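Local coordinates for protein nucleocapsid (PDB 4AKL) that binds single- and double-stranded RNA, probably packages the viral genome, and probably also cuts double-stranded DNA without sequence preference, at residues T410-L414 with H453-S458. Numbering follows the deposited sequence.
Sequences TKSIL and HLLHQS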
loop_
_atom_site.group_PDB
_atom_site.type_symbol
_atom_site.label_atom_id
_atom_site.label_comp_id
_atom_site.label_asym_id
_atom_site.label_seq_id
_atom_site.Cartn_x
_atom_site.Cartn_y
_atom_site.Cartn_z
ATOM N N THR A 410 -3.427 -14.662 -1.242
ATOM C CA THR A 410 -3.601 -13.885 -2.464
ATOM C C THR A 410 -2.311 -13.371 -3.084
ATOM O O THR A 410 -1.977 -13.735 -4.196
ATOM C CB THR A 410 -4.653 -12.755 -2.262
ATOM O OG1 THR A 410 -5.862 -13.358 -1.816
ATOM C CG2 THR A 410 -4.974 -11.992 -3.542
ATOM N N LYS A 411 -1.555 -12.549 -2.355
ATOM C CA LYS A 411 -0.455 -11.851 -2.978
ATOM C C LYS A 411 0.770 -12.726 -3.383
ATOM O O LYS A 411 1.748 -12.185 -3.954
ATOM C CB LYS A 411 -0.123 -10.602 -2.160
ATOM C CG LYS A 411 -1.106 -9.513 -2.530
ATOM C CD LYS A 411 -1.028 -8.289 -1.711
ATOM C CE LYS A 411 -2.083 -7.318 -2.182
ATOM N NZ LYS A 411 -2.161 -6.198 -1.269
ATOM N N SER A 412 0.721 -14.046 -3.121
ATOM C CA SER A 412 1.733 -14.928 -3.598
ATOM C C SER A 412 1.734 -14.931 -5.104
ATOM O O SER A 412 2.751 -15.246 -5.698
ATOM C CB SER A 412 1.611 -16.313 -3.043
ATOM O OG SER A 412 1.904 -16.335 -1.660
ATOM N N ILE A 413 0.585 -14.573 -5.709
ATOM C CA ILE A 413 0.478 -14.336 -7.150
ATOM C C ILE A 413 1.533 -13.393 -7.710
ATOM O O ILE A 413 1.971 -13.574 -8.846
ATOM C CB ILE A 413 -0.980 -13.820 -7.526
ATOM C CG1 ILE A 413 -1.928 -14.983 -7.588
ATOM C CG2 ILE A 413 -1.035 -13.252 -8.877
ATOM C CD1 ILE A 413 -3.437 -14.596 -7.469
ATOM N N LEU A 414 1.945 -12.385 -6.934
ATOM C CA LEU A 414 2.931 -11.422 -7.381
ATOM C C LEU A 414 4.339 -12.040 -7.514
ATOM O O LEU A 414 5.202 -11.440 -8.110
ATOM C CB LEU A 414 2.981 -10.232 -6.409
ATOM C CG LEU A 414 1.738 -9.356 -6.431
ATOM C CD1 LEU A 414 1.847 -8.281 -5.382
ATOM C CD2 LEU A 414 1.493 -8.758 -7.828
ATOM N N HIS A 453 -6.781 -5.070 -8.118
ATOM C CA HIS A 453 -5.736 -4.597 -7.187
ATOM C C HIS A 453 -4.429 -5.323 -7.575
ATOM O O HIS A 453 -3.372 -4.715 -7.669
ATOM C CB HIS A 453 -6.247 -4.918 -5.754
ATOM C CG HIS A 453 -5.374 -4.494 -4.615
ATOM N ND1 HIS A 453 -4.997 -3.180 -4.384
ATOM C CD2 HIS A 453 -4.846 -5.218 -3.599
ATOM C CE1 HIS A 453 -4.256 -3.127 -3.284
ATOM N NE2 HIS A 453 -4.151 -4.351 -2.789
ATOM N N LEU A 454 -4.530 -6.644 -7.805
ATOM C CA LEU A 454 -3.357 -7.415 -8.203
ATOM C C LEU A 454 -2.761 -6.935 -9.549
ATOM O O LEU A 454 -1.577 -6.780 -9.644
ATOM C CB LEU A 454 -3.648 -8.901 -8.273
ATOM C CG LEU A 454 -3.842 -9.664 -6.955
ATOM C CD1 LEU A 454 -4.369 -11.092 -7.317
ATOM C CD2 LEU A 454 -2.577 -9.733 -6.018
ATOM N N LEU A 455 -3.585 -6.708 -10.558
ATOM C CA LEU A 455 -3.102 -6.183 -11.848
ATOM C C LEU A 455 -2.413 -4.828 -11.718
ATOM O O LEU A 455 -1.365 -4.583 -12.314
ATOM C CB LEU A 455 -4.247 -6.073 -12.865
ATOM C CG LEU A 455 -3.879 -5.617 -14.301
ATOM C CD1 LEU A 455 -2.853 -6.525 -14.925
ATOM C CD2 LEU A 455 -5.123 -5.513 -15.203
ATOM N N HIS A 456 -3.029 -3.963 -10.942
ATOM C CA HIS A 456 -2.527 -2.617 -10.694
ATOM C C HIS A 456 -1.109 -2.707 -10.164
ATOM O O HIS A 456 -0.205 -2.113 -10.699
ATOM C CB HIS A 456 -3.445 -1.904 -9.711
ATOM C CG HIS A 456 -3.078 -0.492 -9.476
ATOM N ND1 HIS A 456 -3.398 0.519 -10.361
ATOM C CD2 HIS A 456 -2.408 0.088 -8.461
ATOM C CE1 HIS A 456 -2.931 1.664 -9.893
ATOM N NE2 HIS A 456 -2.334 1.428 -8.738
ATOM N N GLN A 457 -0.949 -3.509 -9.131
ATOM C CA GLN A 457 0.331 -3.757 -8.511
ATOM C C GLN A 457 1.355 -4.362 -9.431
ATOM O O GLN A 457 2.493 -4.020 -9.317
ATOM C CB GLN A 457 0.145 -4.635 -7.287
ATOM C CG GLN A 457 -0.478 -3.774 -6.189
ATOM C CD GLN A 457 -0.885 -4.543 -5.054
ATOM O OE1 GLN A 457 -0.169 -5.437 -4.589
ATOM N NE2 GLN A 457 -2.049 -4.231 -4.558
ATOM N N SER A 458 0.946 -5.279 -10.311
ATOM C CA SER A 458 1.852 -5.795 -11.311
ATOM C C SER A 458 2.227 -4.692 -12.270
ATOM O O SER A 458 3.355 -4.630 -12.695
ATOM C CB SER A 458 1.224 -6.947 -12.103
ATOM O OG SER A 458 2.192 -7.578 -12.887
#
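Lys411 faces Leu454 and Leu414 faces Ser458 where the 3-10 turn 410-414 lies beside helix 450-460, the CA atoms of Lys411 and Leu454 being 7.4 Å apart. Leu454 makes the largest contribution: its CD1 reaches Ile413 CD1 at 3.6 Å and also meets Thr410 CG2, while its CD2 rests 3.8 Å from Lys411 CG, on the aliphatic part of that side chain. With Thr410 OG1 beside the backbone N (chi1 -56°), the methyl CG2 falls anti to N and meets Leu454. Leu414 adds a looser contact to the same branch, its CG 4.4 Å from Leu454 CD2, and sets its CD1 3.6 Å from Gln457 OE1.

Past CG the lysine runs fully extended across Gln457, bringing CE to 3.6 Å from Gln457 OE1. In one of the two conformers of His453, Lys411 NZ donates to the imidazole edge at His453 NE2 at 3.1 Å, with the nitrogen tilted 21° out of the ring plane. Gln457 CD, one helical turn on, lies over one face of the same ring, off toward the rim. Lys411 NZ also forms a salt bridge with Glu387, so a largely buried positive charge has a carboxylate partner; this probably helps keep it protonated.

Ile430 and Leu433 of helix 425-440 extend the apolar cluster around Ile413, Ile430 touching Leu454 as well. This is helix-to-turn packing in the mainly helical nairovirus nucleocapsid fold: a leucine of the helix packs against a short 3-10 turn, and a lysine bridges helices 385-392 and 450-460.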